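Local coordinates for hypothetical protein (Neisseria meningitidis Z2491, PDB 2F46) that is probably a phosphatase of the nonclassical, eukaryotic-like kind, at residues 50-55 / 76-81. Residues are numbered along the deposited sequence; the frame is centred on the assembly and turned at random.
Sequences RPDREE and FHHQPV
H78 reaches from the end of edge strand 75-78 to the carbonyl of R50, joining two loops that leave neighbouring parallel strands of the phosphatase-like alpha/beta domain: 50-55 lies in the loop after strand 45-48, and residues 79-81 form the loop that follows the edge strand. The bond from H78 NE2 to R50 O is 2.9 Å long and nearly straight. The oxygen lies close to the imidazole plane, whereas the donor stands 34° out of the carbonyl plane. With CG anti to the backbone N (chi1 -161°), the ring swings across to the other loop; histidine suits the place because it offers a flat ring with an N-H at its rim.

D52 adds a polar neighbour to the same ring. Its OD1 lies 3.6 Å from H78 CE1, with carboxylate and imidazole planes turned 38° apart, but its hydrogen bond is to F61 N, at the start of helix 61-68.

Apolar contact is made by two prolines, whose compact rings suit close passage of the chains. P51 CG meets P80 CB at 4.0 Å, and P80 CG lies over one face of H78, toward its rim. Apart from this apolar pair, P51 CD approaches a carbonyl oxygen, V81 O, to 3.3 Å; that oxygen accepts a hydrogen bond from R114.

Within 50-55, the side chain of R50 leaves its backbone away from 76-81. It runs extended, so that its guanidinium reaches two acids of the same loop in one salt-bridge network. R114 and R110 give E54 and E55 second partners. R50 NE meets E54 OE1 at 2.8 Å, and R50 NH2 donates in its own plane to the anti lone pair of E55 OE2, also at 2.8 Å.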
# COMPACT_ATOMS: atom_id res chain seq x y z
N ARG A 50 1.49 -7.83 1.56
CA ARG A 50 1.27 -8.80 2.62
C ARG A 50 1.66 -10.18 2.14
O ARG A 50 1.13 -10.63 1.13
CB ARG A 50 -0.21 -8.83 3.04
CG ARG A 50 -0.42 -9.52 4.35
CD ARG A 50 -1.88 -9.51 4.73
NE ARG A 50 -1.99 -9.99 6.07
CZ ARG A 50 -3.13 -10.16 6.72
NH1 ARG A 50 -4.29 -9.94 6.13
NH2 ARG A 50 -3.08 -10.57 7.97
N PRO A 51 2.56 -10.86 2.87
CA PRO A 51 2.73 -12.30 2.57
C PRO A 51 1.41 -13.05 2.70
O PRO A 51 0.61 -12.75 3.57
CB PRO A 51 3.71 -12.76 3.65
CG PRO A 51 4.38 -11.49 4.14
CD PRO A 51 3.32 -10.45 4.06
N ASP A 52 1.21 -14.07 1.87
CA ASP A 52 0.06 -14.95 2.02
C ASP A 52 0.21 -15.71 3.35
O ASP A 52 1.34 -15.96 3.79
CB ASP A 52 -0.04 -15.97 0.88
CG ASP A 52 -0.46 -15.37 -0.46
OD1 ASP A 52 -1.10 -14.30 -0.49
OD2 ASP A 52 -0.16 -16.02 -1.50
N ARG A 53 -0.94 -16.06 3.94
CA ARG A 53 -1.05 -17.00 5.08
C ARG A 53 -0.56 -16.39 6.38
O ARG A 53 -0.14 -17.11 7.30
CB ARG A 53 -0.34 -18.33 4.79
CG ARG A 53 -0.73 -18.95 3.47
CD ARG A 53 -2.21 -19.24 3.43
NE ARG A 53 -2.56 -19.69 2.09
CZ ARG A 53 -2.47 -20.95 1.66
NH1 ARG A 53 -2.08 -21.93 2.46
NH2 ARG A 53 -2.78 -21.22 0.39
N GLU A 54 -0.68 -15.07 6.50
CA GLU A 54 -0.49 -14.44 7.80
C GLU A 54 -1.62 -14.78 8.76
O GLU A 54 -1.38 -14.92 9.94
CB GLU A 54 -0.32 -12.90 7.69
CG GLU A 54 1.04 -12.49 7.20
CD GLU A 54 1.36 -11.00 7.38
OE1 GLU A 54 0.41 -10.20 7.54
OE2 GLU A 54 2.60 -10.67 7.36
N GLU A 55 -2.84 -14.91 8.25
CA GLU A 55 -4.02 -15.34 9.03
C GLU A 55 -4.79 -16.39 8.24
O GLU A 55 -4.76 -16.38 7.02
CB GLU A 55 -4.96 -14.20 9.31
CG GLU A 55 -4.36 -13.05 10.01
CD GLU A 55 -5.39 -11.95 10.24
OE1 GLU A 55 -6.21 -12.08 11.17
OE2 GLU A 55 -5.38 -10.97 9.48
N PHE A 76 -1.36 -6.15 -11.47
CA PHE A 76 -1.33 -6.79 -10.15
C PHE A 76 0.09 -7.13 -9.78
O PHE A 76 0.80 -7.77 -10.56
CB PHE A 76 -2.13 -8.08 -10.17
CG PHE A 76 -3.61 -7.89 -10.38
CD1 PHE A 76 -4.15 -7.87 -11.67
CD2 PHE A 76 -4.45 -7.76 -9.31
CE1 PHE A 76 -5.54 -7.67 -11.84
CE2 PHE A 76 -5.81 -7.57 -9.50
CZ PHE A 76 -6.32 -7.55 -10.76
N HIS A 77 0.50 -6.74 -8.58
CA HIS A 77 1.86 -7.00 -8.12
C HIS A 77 1.80 -7.50 -6.70
O HIS A 77 1.27 -6.84 -5.83
CB HIS A 77 2.73 -5.74 -8.18
CG HIS A 77 2.79 -5.13 -9.53
ND1 HIS A 77 3.47 -5.70 -10.58
CD2 HIS A 77 2.18 -4.04 -10.03
CE1 HIS A 77 3.33 -4.95 -11.65
NE2 HIS A 77 2.54 -3.94 -11.36
N HIS A 78 2.42 -8.65 -6.44
CA HIS A 78 2.61 -9.16 -5.10
C HIS A 78 4.02 -8.85 -4.59
O HIS A 78 5.03 -9.38 -5.09
CB HIS A 78 2.36 -10.66 -5.04
CG HIS A 78 2.10 -11.17 -3.66
ND1 HIS A 78 1.92 -12.53 -3.39
CD2 HIS A 78 1.98 -10.54 -2.48
CE1 HIS A 78 1.72 -12.69 -2.10
NE2 HIS A 78 1.74 -11.49 -1.52
N GLN A 79 4.09 -7.89 -3.65
CA GLN A 79 5.34 -7.38 -3.15
C GLN A 79 5.31 -7.56 -1.65
O GLN A 79 5.24 -6.60 -0.87
CB GLN A 79 5.57 -5.92 -3.57
CG GLN A 79 6.97 -5.45 -3.12
CD GLN A 79 7.16 -3.97 -2.86
OE1 GLN A 79 6.23 -3.15 -3.04
NE2 GLN A 79 8.37 -3.62 -2.41
N PRO A 80 5.36 -8.80 -1.18
CA PRO A 80 5.22 -9.05 0.23
C PRO A 80 6.42 -8.52 1.04
O PRO A 80 7.58 -8.67 0.64
CB PRO A 80 5.11 -10.57 0.30
CG PRO A 80 5.89 -11.01 -0.83
CD PRO A 80 5.63 -10.05 -1.92
N VAL A 81 6.11 -7.88 2.17
CA VAL A 81 7.10 -7.48 3.16
C VAL A 81 6.53 -7.68 4.56
O VAL A 81 5.31 -7.86 4.75
CB VAL A 81 7.52 -6.01 2.99
CG1 VAL A 81 8.02 -5.74 1.55
CG2 VAL A 81 6.37 -5.06 3.33